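Local structure of Trypsin/factor XIIA inhibitor (Zea mays, 1BEA) at residues A[19-24]-A[61-66]; A[25-30]-A[92-97]; A[39-44]-A[101-106]. The protein inhibits mammalian trypsin potently and activated Hageman factor (factor XIIa) specifically, as a secreted serine protease inhibitor of the cereal trypsin/alpha-amylase inhibitor family. One frame throughout, in Å; residues are numbered along the deposited sequence.

Contact 1: residues A[19-24]-A[61-66]; sequences SCRWYV and SILMDG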
loop_
_atom_site.group_PDB
_atom_site.type_symbol
_atom_site.label_atom_id
_atom_site.label_comp_id
_atom_site.label_asym_id
_atom_site.label_seq_id
_atom_site.Cartn_x
_atom_site.Cartn_y
_atom_site.Cartn_z
ATOM N N SER A 19 -1.811 -2.236 7.465
ATOM C CA SER A 19 -1.005 -3.450 7.647
ATOM C C SER A 19 0.022 -3.615 6.537
ATOM O O SER A 19 1.037 -4.307 6.703
ATOM C CB SER A 19 -1.875 -4.717 7.636
ATOM O OG SER A 19 -2.617 -4.886 8.833
ATOM N N CYS A 20 -0.251 -3.032 5.376
ATOM C CA CYS A 20 0.717 -3.183 4.295
ATOM C C CYS A 20 1.889 -2.334 4.614
ATOM O O CYS A 20 2.994 -2.746 4.342
ATOM C CB CYS A 20 0.109 -2.773 2.981
ATOM S SG CYS A 20 -1.158 -3.959 2.450
ATOM N N ARG A 21 1.647 -1.158 5.223
ATOM C CA ARG A 21 2.721 -0.235 5.659
ATOM C C ARG A 21 3.778 -0.985 6.443
ATOM O O ARG A 21 4.956 -0.901 6.090
ATOM C CB ARG A 21 2.187 0.878 6.570
ATOM C CG ARG A 21 3.248 1.882 7.018
ATOM C CD ARG A 21 2.645 3.076 7.768
ATOM N NE ARG A 21 1.902 3.992 6.896
ATOM C CZ ARG A 21 2.451 4.867 6.042
ATOM N NH1 ARG A 21 3.780 4.963 5.899
ATOM N NH2 ARG A 21 1.654 5.648 5.308
ATOM N N TRP A 22 3.344 -1.715 7.488
ATOM C CA TRP A 22 4.178 -2.519 8.412
ATOM C C TRP A 22 4.798 -3.736 7.794
ATOM O O TRP A 22 5.877 -4.160 8.203
ATOM C CB TRP A 22 3.351 -3.022 9.613
ATOM C CG TRP A 22 2.923 -1.950 10.510
ATOM C CD1 TRP A 22 1.708 -1.832 11.107
ATOM C CD2 TRP A 22 3.658 -0.769 10.844
ATOM N NE1 TRP A 22 1.634 -0.640 11.787
ATOM C CE2 TRP A 22 2.814 0.035 11.644
ATOM C CE3 TRP A 22 4.952 -0.301 10.546
ATOM C CZ2 TRP A 22 3.220 1.276 12.146
ATOM C CZ3 TRP A 22 5.350 0.913 11.041
ATOM C CH2 TRP A 22 4.490 1.698 11.836
ATOM N N TYR A 23 4.076 -4.348 6.866
ATOM C CA TYR A 23 4.609 -5.508 6.164
ATOM C C TYR A 23 5.801 -4.991 5.315
ATOM O O TYR A 23 6.857 -5.599 5.269
ATOM C CB TYR A 23 3.518 -6.121 5.288
ATOM C CG TYR A 23 3.999 -7.204 4.349
ATOM C CD1 TYR A 23 5.018 -8.074 4.730
ATOM C CD2 TYR A 23 3.418 -7.382 3.098
ATOM C CE1 TYR A 23 5.445 -9.091 3.895
ATOM C CE2 TYR A 23 3.840 -8.406 2.249
ATOM C CZ TYR A 23 4.853 -9.258 2.655
ATOM O OH TYR A 23 5.305 -10.276 1.824
ATOM N N VAL A 24 5.630 -3.842 4.688
ATOM C CA VAL A 24 6.666 -3.262 3.881
ATOM C C VAL A 24 7.875 -2.824 4.694
ATOM O O VAL A 24 9.004 -3.016 4.240
ATOM C CB VAL A 24 6.148 -2.047 3.104
ATOM C CG1 VAL A 24 7.298 -1.244 2.552
ATOM C CG2 VAL A 24 5.266 -2.515 1.970
ATOM N N SER A 61 -0.670 3.169 -4.640
ATOM C CA SER A 61 -0.026 4.436 -4.885
ATOM C C SER A 61 -0.196 5.427 -3.705
ATOM O O SER A 61 0.722 6.150 -3.319
ATOM C CB SER A 61 -0.584 5.014 -6.157
ATOM O OG SER A 61 0.015 6.261 -6.428
ATOM N N ILE A 62 -1.370 5.477 -3.117
ATOM C CA ILE A 62 -1.542 6.397 -2.009
ATOM C C ILE A 62 -0.628 5.941 -0.879
ATOM O O ILE A 62 0.029 6.730 -0.234
ATOM C CB ILE A 62 -3.009 6.405 -1.599
ATOM C CG1 ILE A 62 -3.779 7.200 -2.662
ATOM C CG2 ILE A 62 -3.176 6.966 -0.157
ATOM C CD1 ILE A 62 -5.290 7.228 -2.518
ATOM N N LEU A 63 -0.552 4.644 -0.666
ATOM C CA LEU A 63 0.301 4.164 0.379
ATOM C C LEU A 63 1.750 4.487 0.067
ATOM O O LEU A 63 2.474 4.931 0.958
ATOM C CB LEU A 63 0.115 2.649 0.580
ATOM C CG LEU A 63 1.121 2.056 1.571
ATOM C CD1 LEU A 63 0.600 2.380 3.001
ATOM C CD2 LEU A 63 1.352 0.525 1.367
ATOM N N MET A 64 2.192 4.331 -1.180
ATOM C CA MET A 64 3.596 4.597 -1.463
ATOM C C MET A 64 3.959 6.074 -1.361
ATOM O O MET A 64 4.898 6.493 -0.656
ATOM C CB MET A 64 3.954 4.148 -2.869
ATOM C CG MET A 64 4.001 2.662 -3.110
ATOM S SD MET A 64 3.913 2.210 -4.923
ATOM C CE MET A 64 5.418 3.029 -5.575
ATOM N N ASP A 65 3.199 6.885 -2.076
ATOM C CA ASP A 65 3.492 8.306 -2.136
ATOM C C ASP A 65 2.539 9.300 -1.501
ATOM O O ASP A 65 2.831 10.485 -1.461
ATOM C CB ASP A 65 3.752 8.653 -3.600
ATOM C CG ASP A 65 4.637 7.608 -4.254
ATOM O OD1 ASP A 65 5.530 7.102 -3.543
ATOM O OD2 ASP A 65 4.444 7.260 -5.432
ATOM N N GLY A 66 1.419 8.818 -0.987
ATOM C CA GLY A 66 0.473 9.693 -0.327
ATOM C C GLY A 66 -0.502 10.408 -1.250
ATOM O O GLY A 66 -0.368 10.414 -2.484
#

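Contact 2: residues A[25-30]-A[92-97]; sequences TSRTCG and RGFAAT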
loop_
_atom_site.group_PDB
_atom_site.type_symbol
_atom_site.label_atom_id
_atom_site.label_comp_id
_atom_site.label_asym_id
_atom_site.label_seq_id
_atom_site.Cartn_x
_atom_site.Cartn_y
_atom_site.Cartn_z
ATOM N N THR A 25 7.677 -2.227 5.871
ATOM C CA THR A 25 8.830 -1.784 6.672
ATOM C C THR A 25 9.560 -2.956 7.357
ATOM O O THR A 25 10.768 -2.876 7.707
ATOM C CB THR A 25 8.436 -0.764 7.761
ATOM O OG1 THR A 25 7.430 -1.320 8.616
ATOM C CG2 THR A 25 7.933 0.463 7.147
ATOM N N SER A 26 8.820 -4.042 7.551
ATOM C CA SER A 26 9.382 -5.203 8.178
ATOM C C SER A 26 10.509 -5.651 7.299
ATOM O O SER A 26 11.648 -5.780 7.756
ATOM C CB SER A 26 8.343 -6.296 8.259
ATOM O OG SER A 26 7.434 -6.004 9.293
ATOM N N ARG A 27 10.176 -5.842 6.023
ATOM C CA ARG A 27 11.130 -6.295 5.011
ATOM C C ARG A 27 12.244 -5.334 4.607
ATOM O O ARG A 27 13.415 -5.677 4.617
ATOM C CB ARG A 27 10.382 -6.739 3.759
ATOM C CG ARG A 27 11.311 -7.263 2.688
ATOM C CD ARG A 27 10.609 -8.252 1.791
ATOM N NE ARG A 27 11.446 -8.893 0.760
ATOM C CZ ARG A 27 12.466 -8.337 0.095
ATOM N NH1 ARG A 27 12.863 -7.089 0.314
ATOM N NH2 ARG A 27 13.092 -9.046 -0.837
ATOM N N THR A 28 11.905 -4.117 4.245
ATOM C CA THR A 28 12.931 -3.190 3.809
ATOM C C THR A 28 13.696 -2.514 4.935
ATOM O O THR A 28 14.907 -2.325 4.831
ATOM C CB THR A 28 12.316 -2.139 2.930
ATOM O OG1 THR A 28 11.453 -1.306 3.725
ATOM C CG2 THR A 28 11.516 -2.829 1.817
ATOM N N CYS A 29 12.996 -2.152 5.999
ATOM C CA CYS A 29 13.663 -1.508 7.097
ATOM C C CYS A 29 13.973 -2.417 8.251
ATOM O O CYS A 29 14.774 -2.021 9.105
ATOM C CB CYS A 29 12.833 -0.377 7.657
ATOM S SG CYS A 29 12.234 0.762 6.413
ATOM N N GLY A 30 13.357 -3.595 8.328
ATOM C CA GLY A 30 13.642 -4.461 9.474
ATOM C C GLY A 30 12.855 -4.077 10.746
ATOM O O GLY A 30 13.151 -4.546 11.832
ATOM N N ARG A 92 9.451 1.860 -1.221
ATOM C CA ARG A 92 8.616 2.056 -2.414
ATOM C C ARG A 92 8.726 0.901 -3.412
ATOM O O ARG A 92 7.721 0.343 -3.899
ATOM C CB ARG A 92 9.067 3.301 -3.150
ATOM C CG ARG A 92 8.290 4.539 -2.864
ATOM C CD ARG A 92 8.688 5.623 -3.847
ATOM N NE ARG A 92 7.601 6.023 -4.738
ATOM C CZ ARG A 92 7.435 5.589 -5.978
ATOM N NH1 ARG A 92 8.266 4.722 -6.505
ATOM N NH2 ARG A 92 6.463 6.066 -6.716
ATOM N N GLY A 93 9.968 0.577 -3.755
ATOM C CA GLY A 93 10.201 -0.509 -4.681
ATOM C C GLY A 93 9.458 -1.753 -4.245
ATOM O O GLY A 93 8.746 -2.369 -5.017
ATOM N N PHE A 94 9.584 -2.126 -2.983
ATOM C CA PHE A 94 8.912 -3.324 -2.551
ATOM C C PHE A 94 7.405 -3.193 -2.456
ATOM O O PHE A 94 6.687 -4.169 -2.683
ATOM C CB PHE A 94 9.439 -3.768 -1.204
ATOM C CG PHE A 94 8.676 -4.922 -0.629
ATOM C CD1 PHE A 94 8.671 -6.155 -1.292
ATOM C CD2 PHE A 94 7.908 -4.770 0.532
ATOM C CE1 PHE A 94 7.911 -7.210 -0.812
ATOM C CE2 PHE A 94 7.145 -5.818 1.021
ATOM C CZ PHE A 94 7.144 -7.036 0.350
ATOM N N ALA A 95 6.923 -2.000 -2.109
ATOM C CA ALA A 95 5.475 -1.792 -1.973
ATOM C C ALA A 95 4.765 -1.940 -3.307
ATOM O O ALA A 95 3.619 -2.365 -3.365
ATOM C CB ALA A 95 5.181 -0.405 -1.406
ATOM N N ALA A 96 5.446 -1.578 -4.385
ATOM C CA ALA A 96 4.824 -1.660 -5.690
ATOM C C ALA A 96 4.507 -3.096 -6.141
ATOM O O ALA A 96 3.685 -3.287 -7.031
ATOM C CB ALA A 96 5.702 -0.947 -6.696
ATOM N N THR A 97 5.106 -4.104 -5.492
ATOM C CA THR A 97 4.905 -5.524 -5.853
ATOM C C THR A 97 3.801 -6.216 -5.102
ATOM O O THR A 97 3.518 -7.391 -5.313
ATOM C CB THR A 97 6.186 -6.402 -5.615
ATOM O OG1 THR A 97 6.177 -6.920 -4.282
ATOM C CG2 THR A 97 7.442 -5.591 -5.804
#

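Contact 3: residues A[39-44]-A[101-106]; sequences ELKRRC and EAECNL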
loop_
_atom_site.group_PDB
_atom_site.type_symbol
_atom_site.label_atom_id
_atom_site.label_comp_id
_atom_site.label_asym_id
_atom_site.label_seq_id
_atom_site.Cartn_x
_atom_site.Cartn_y
_atom_site.Cartn_z
ATOM N N GLU A 39 1.760 -13.940 8.688
ATOM C CA GLU A 39 0.623 -13.255 9.312
ATOM C C GLU A 39 0.567 -11.785 8.901
ATOM O O GLU A 39 -0.511 -11.191 8.739
ATOM C CB GLU A 39 0.742 -13.388 10.835
ATOM C CG GLU A 39 -0.443 -12.860 11.618
ATOM C CD GLU A 39 -1.747 -13.288 11.011
ATOM O OE1 GLU A 39 -1.844 -14.486 10.655
ATOM O OE2 GLU A 39 -2.654 -12.430 10.886
ATOM N N LEU A 40 1.748 -11.211 8.710
ATOM C CA LEU A 40 1.876 -9.822 8.282
ATOM C C LEU A 40 1.407 -9.670 6.819
ATOM O O LEU A 40 0.751 -8.681 6.468
ATOM C CB LEU A 40 3.353 -9.375 8.431
ATOM C CG LEU A 40 3.772 -8.477 9.608
ATOM C CD1 LEU A 40 5.279 -8.675 10.002
ATOM C CD2 LEU A 40 3.501 -7.056 9.175
ATOM N N LYS A 41 1.728 -10.659 5.982
ATOM C CA LYS A 41 1.355 -10.608 4.572
ATOM C C LYS A 41 -0.134 -10.761 4.418
ATOM O O LYS A 41 -0.794 -9.984 3.752
ATOM C CB LYS A 41 2.058 -11.718 3.791
ATOM C CG LYS A 41 1.732 -11.732 2.299
ATOM C CD LYS A 41 2.217 -13.007 1.641
ATOM C CE LYS A 41 3.292 -12.725 0.578
ATOM N NZ LYS A 41 4.091 -13.940 0.131
ATOM N N ARG A 42 -0.659 -11.788 5.053
ATOM C CA ARG A 42 -2.066 -12.060 5.020
ATOM C C ARG A 42 -2.884 -10.803 5.298
ATOM O O ARG A 42 -3.737 -10.420 4.504
ATOM C CB ARG A 42 -2.387 -13.097 6.082
ATOM C CG ARG A 42 -3.637 -13.903 5.816
ATOM C CD ARG A 42 -3.793 -15.017 6.826
ATOM N NE ARG A 42 -4.143 -14.451 8.120
ATOM C CZ ARG A 42 -5.392 -14.251 8.542
ATOM N NH1 ARG A 42 -6.432 -14.575 7.766
ATOM N NH2 ARG A 42 -5.595 -13.703 9.740
ATOM N N ARG A 43 -2.618 -10.172 6.437
ATOM C CA ARG A 43 -3.362 -8.991 6.864
ATOM C C ARG A 43 -3.282 -7.818 5.893
ATOM O O ARG A 43 -4.240 -7.061 5.737
ATOM C CB ARG A 43 -2.928 -8.617 8.292
ATOM C CG ARG A 43 -3.241 -9.728 9.314
ATOM C CD ARG A 43 -2.951 -9.319 10.744
ATOM N NE ARG A 43 -3.045 -7.871 10.927
ATOM C CZ ARG A 43 -4.174 -7.226 11.235
ATOM N NH1 ARG A 43 -5.303 -7.913 11.397
ATOM N NH2 ARG A 43 -4.179 -5.894 11.373
ATOM N N CYS A 44 -2.148 -7.661 5.231
ATOM C CA CYS A 44 -2.011 -6.619 4.230
ATOM C C CYS A 44 -2.862 -7.030 2.988
ATOM O O CYS A 44 -3.645 -6.258 2.438
ATOM C CB CYS A 44 -0.536 -6.520 3.860
ATOM S SG CYS A 44 -0.224 -5.739 2.253
ATOM N N GLU A 101 1.471 -11.759 -8.092
ATOM C CA GLU A 101 1.195 -13.140 -7.679
ATOM C C GLU A 101 2.302 -13.641 -6.760
ATOM O O GLU A 101 2.136 -14.640 -6.050
ATOM C CB GLU A 101 1.043 -14.054 -8.896
ATOM C CG GLU A 101 2.082 -13.857 -9.972
ATOM C CD GLU A 101 2.267 -15.113 -10.839
ATOM O OE1 GLU A 101 1.793 -16.205 -10.426
ATOM O OE2 GLU A 101 2.884 -15.010 -11.935
ATOM N N ALA A 102 3.433 -12.935 -6.781
ATOM C CA ALA A 102 4.562 -13.255 -5.896
ATOM C C ALA A 102 4.079 -12.839 -4.514
ATOM O O ALA A 102 4.329 -13.504 -3.508
ATOM C CB ALA A 102 5.772 -12.432 -6.277
ATOM N N GLU A 103 3.341 -11.738 -4.477
ATOM C CA GLU A 103 2.836 -11.268 -3.215
ATOM C C GLU A 103 1.365 -11.602 -2.995
ATOM O O GLU A 103 1.038 -12.742 -2.792
ATOM C CB GLU A 103 3.122 -9.781 -3.107
ATOM C CG GLU A 103 4.626 -9.460 -3.157
ATOM C CD GLU A 103 5.379 -9.989 -1.934
ATOM O OE1 GLU A 103 4.757 -10.149 -0.852
ATOM O OE2 GLU A 103 6.598 -10.242 -2.047
ATOM N N CYS A 104 0.459 -10.632 -3.048
ATOM C CA CYS A 104 -0.950 -10.932 -2.754
ATOM C C CYS A 104 -1.732 -11.571 -3.875
ATOM O O CYS A 104 -2.788 -12.150 -3.647
ATOM C CB CYS A 104 -1.689 -9.653 -2.315
ATOM S SG CYS A 104 -1.163 -8.948 -0.715
ATOM N N ASN A 105 -1.216 -11.458 -5.087
ATOM C CA ASN A 105 -1.876 -11.989 -6.280
ATOM C C ASN A 105 -3.329 -11.557 -6.409
ATOM O O ASN A 105 -4.255 -12.379 -6.410
ATOM C CB ASN A 105 -1.817 -13.500 -6.334
ATOM C CG ASN A 105 -2.057 -14.001 -7.721
ATOM O OD1 ASN A 105 -2.292 -15.174 -7.931
ATOM N ND2 ASN A 105 -1.993 -13.098 -8.694
ATOM N N LEU A 106 -3.513 -10.252 -6.552
ATOM C CA LEU A 106 -4.857 -9.712 -6.676
ATOM C C LEU A 106 -5.033 -8.963 -7.990
ATOM O O LEU A 106 -4.173 -8.174 -8.391
ATOM C CB LEU A 106 -5.143 -8.764 -5.519
ATOM C CG LEU A 106 -5.382 -9.464 -4.191
ATOM C CD1 LEU A 106 -5.073 -8.516 -3.048
ATOM C CD2 LEU A 106 -6.819 -9.953 -4.167
HETATM O O HOH W 1 6.677 -12.771 -1.025
#

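Contact 1: residues A[19-24]-A[61-66]
Leu-63 reaches across from helix 56-65 to helix 18-29, and its two methyl groups meet Cys-20 and Arg-21 there. Both helices belong to the four-helix, disulfide-bonded fold of the cereal trypsin/alpha-amylase inhibitors. The contact lies deep within it, its centre only about 3 Å from the centre of the chain. Going along 61-66, Ile-62 turns its side chain to another neighbour, Pro-16. At Leu-63 the backbone comes nearest, with its CA 7.3 Å from that of Arg-21. CG stands anti to the backbone N (chi1 173°), and this carries the branched end to the opposing helix although the side chain does not start out straight at it. There the two methyls divide the work. CD2 rests 3.9 Å from CB of Cys-20, so it is the methylene that Leu-63 touches, while the sulfur is committed to the disulfide with Cys-44. CD1 fits into the curve of the Arg-21 side chain, 4.2 Å from CB of Arg-21. The bend at chi3 (-72°) brings the guanidinium back round, so that the same CD1 also lies 4.1 Å from NH2 of Arg-21, over one face of the flat group and toward its rim. A methyl can offer the guanidinium only van der Waals contact; its polar needs are met elsewhere, NH1 donating to Arg-79 O. One residue on, Met-64 points away from helix 18-29 and packs on Arg-92 and Ala-95 of helix 88-95. Asp-65 follows with a carboxylate whose OD1 makes salt bridges to both Arg-88 and Arg-92. Gly-66 then leaves the helix with a positive phi of 84°, its N still donating to Ile-62 O.

Contact 2: residues A[25-30]-A[92-97]
The phenyl ring of Phe-94 meets two consecutive residues of helix 18-29, Arg-27 over a face and Thr-28 at the root of the side chain. Arg-27 takes an extended path from CG to NE, which lays CD over the ring in a CH-pi contact. CD sits 4.0 Å from the centroid of the Phe-94 ring, 17° off the ring normal. It is displaced toward the CE1-CZ side, with 3.9 Å between Arg-27 CD and Phe-94 CE1. Beyond CD the guanidinium stays nearly parallel to the ring, the two planes differing by 11°, and Phe-94 CD1 lies over one of its faces. Thr-28 behaves quite differently. Its chi1 of 68° tucks OG1 between the backbone N and the carbonyl carbon, where it bonds back to Val-24 O in the preceding turn; the methyl is thereby turned to the other helix, and CG2 lies 3.8 Å from CB of Phe-94. This is where helix 88-95 packs on the C-terminal half of helix 18-29 in the inhibitor's four-helix fold, close to the disulfide joining Cys-29 to Cys-86. Arg-27 remains exposed, whereas Phe-94 is buried: its ring also makes an edge-to-face pair with Tyr-23 and touches Val-24 and Glu-103. The backbone carbonyl of Phe-94 is held twice by one residue. Thr-97 N donates to Phe-94 O, and Thr-97 OG1 donates to that oxygen as well, at 3.2 Å.

Contact 3: residues A[39-44]-A[101-106]
Segment 101-106, a loop without regular helix or strand, passes helix 37-49 with its closest backbone approach at Lys-41 and Cys-104, whose CA atoms are 7.7 Å apart. Lys-41 sends its side chain over to the loop. CG starts anti to the backbone N (chi1 -180°), and a bend at chi3 (-117°) sets the end of the chain beside Glu-103, the two side chains crossing at about a right angle. It is the carbon before the amine that comes closest, Lys-41 CE standing 3.3 Å from Glu-103 OE1. The charged NZ of Lys-41 is 4.0 Å from that same OE1, which makes a long salt bridge. A water adds to this long link: it accepts from Lys-41 NZ at 3.1 Å and donates to Glu-103 OE2 at 2.7 Å, with a further weak bond to Ala-102 O. OE1, besides facing the lysine, is hydrogen-bonded to Tyr-23 OH of helix 18-29. The nearby ammonium would probably favour the charged form of this glutamate. Further along, Cys-44 SG and Cys-104 SG come within 4.5 Å yet belong to different disulfides, Cys-44 to Cys-20 and Cys-104 to Cys-45. The adjacent Cys-44 and Cys-45 form the Cys-Cys pair of the prolamin-type cysteine framework, through which helix 37-49 is tied both to helix 18-29 and to this loop. The Lys-41 side chain is about 10 Å from that of Leu-35, which follows Arg-34 at the bond cleaved by target proteases. Turned away from the loop, Arg-42 faces Glu-39 one helical turn back, NE to OE1 and NH2 to OE2, two weak hydrogen bonds of a salt bridge, with 3.4 Å between Arg-42 NH2 and Glu-39 OE2.

In the fold
Contacts 1 and 2 are neighbours, their centres about 9 Å apart, and share helix 18-29: contact 1 takes its first half against helix 56-65, contact 2 its second half against helix 88-95. Contact 3 lies about 13 Å from each, centre to centre, on helix 37-49 and the loop that follows helix 88-95. Along the chain the segments run 19-24, 25-30, 39-44, 61-66, 92-97, 101-106, so every pair of contacts interleaves. The Cys-20 to Cys-44 disulfide joins helix 18-29 to helix 37-49 as well. Between those two helices lies the loop with the cleaved Arg-34 to Leu-35 bond, consistent with a rigid support for it.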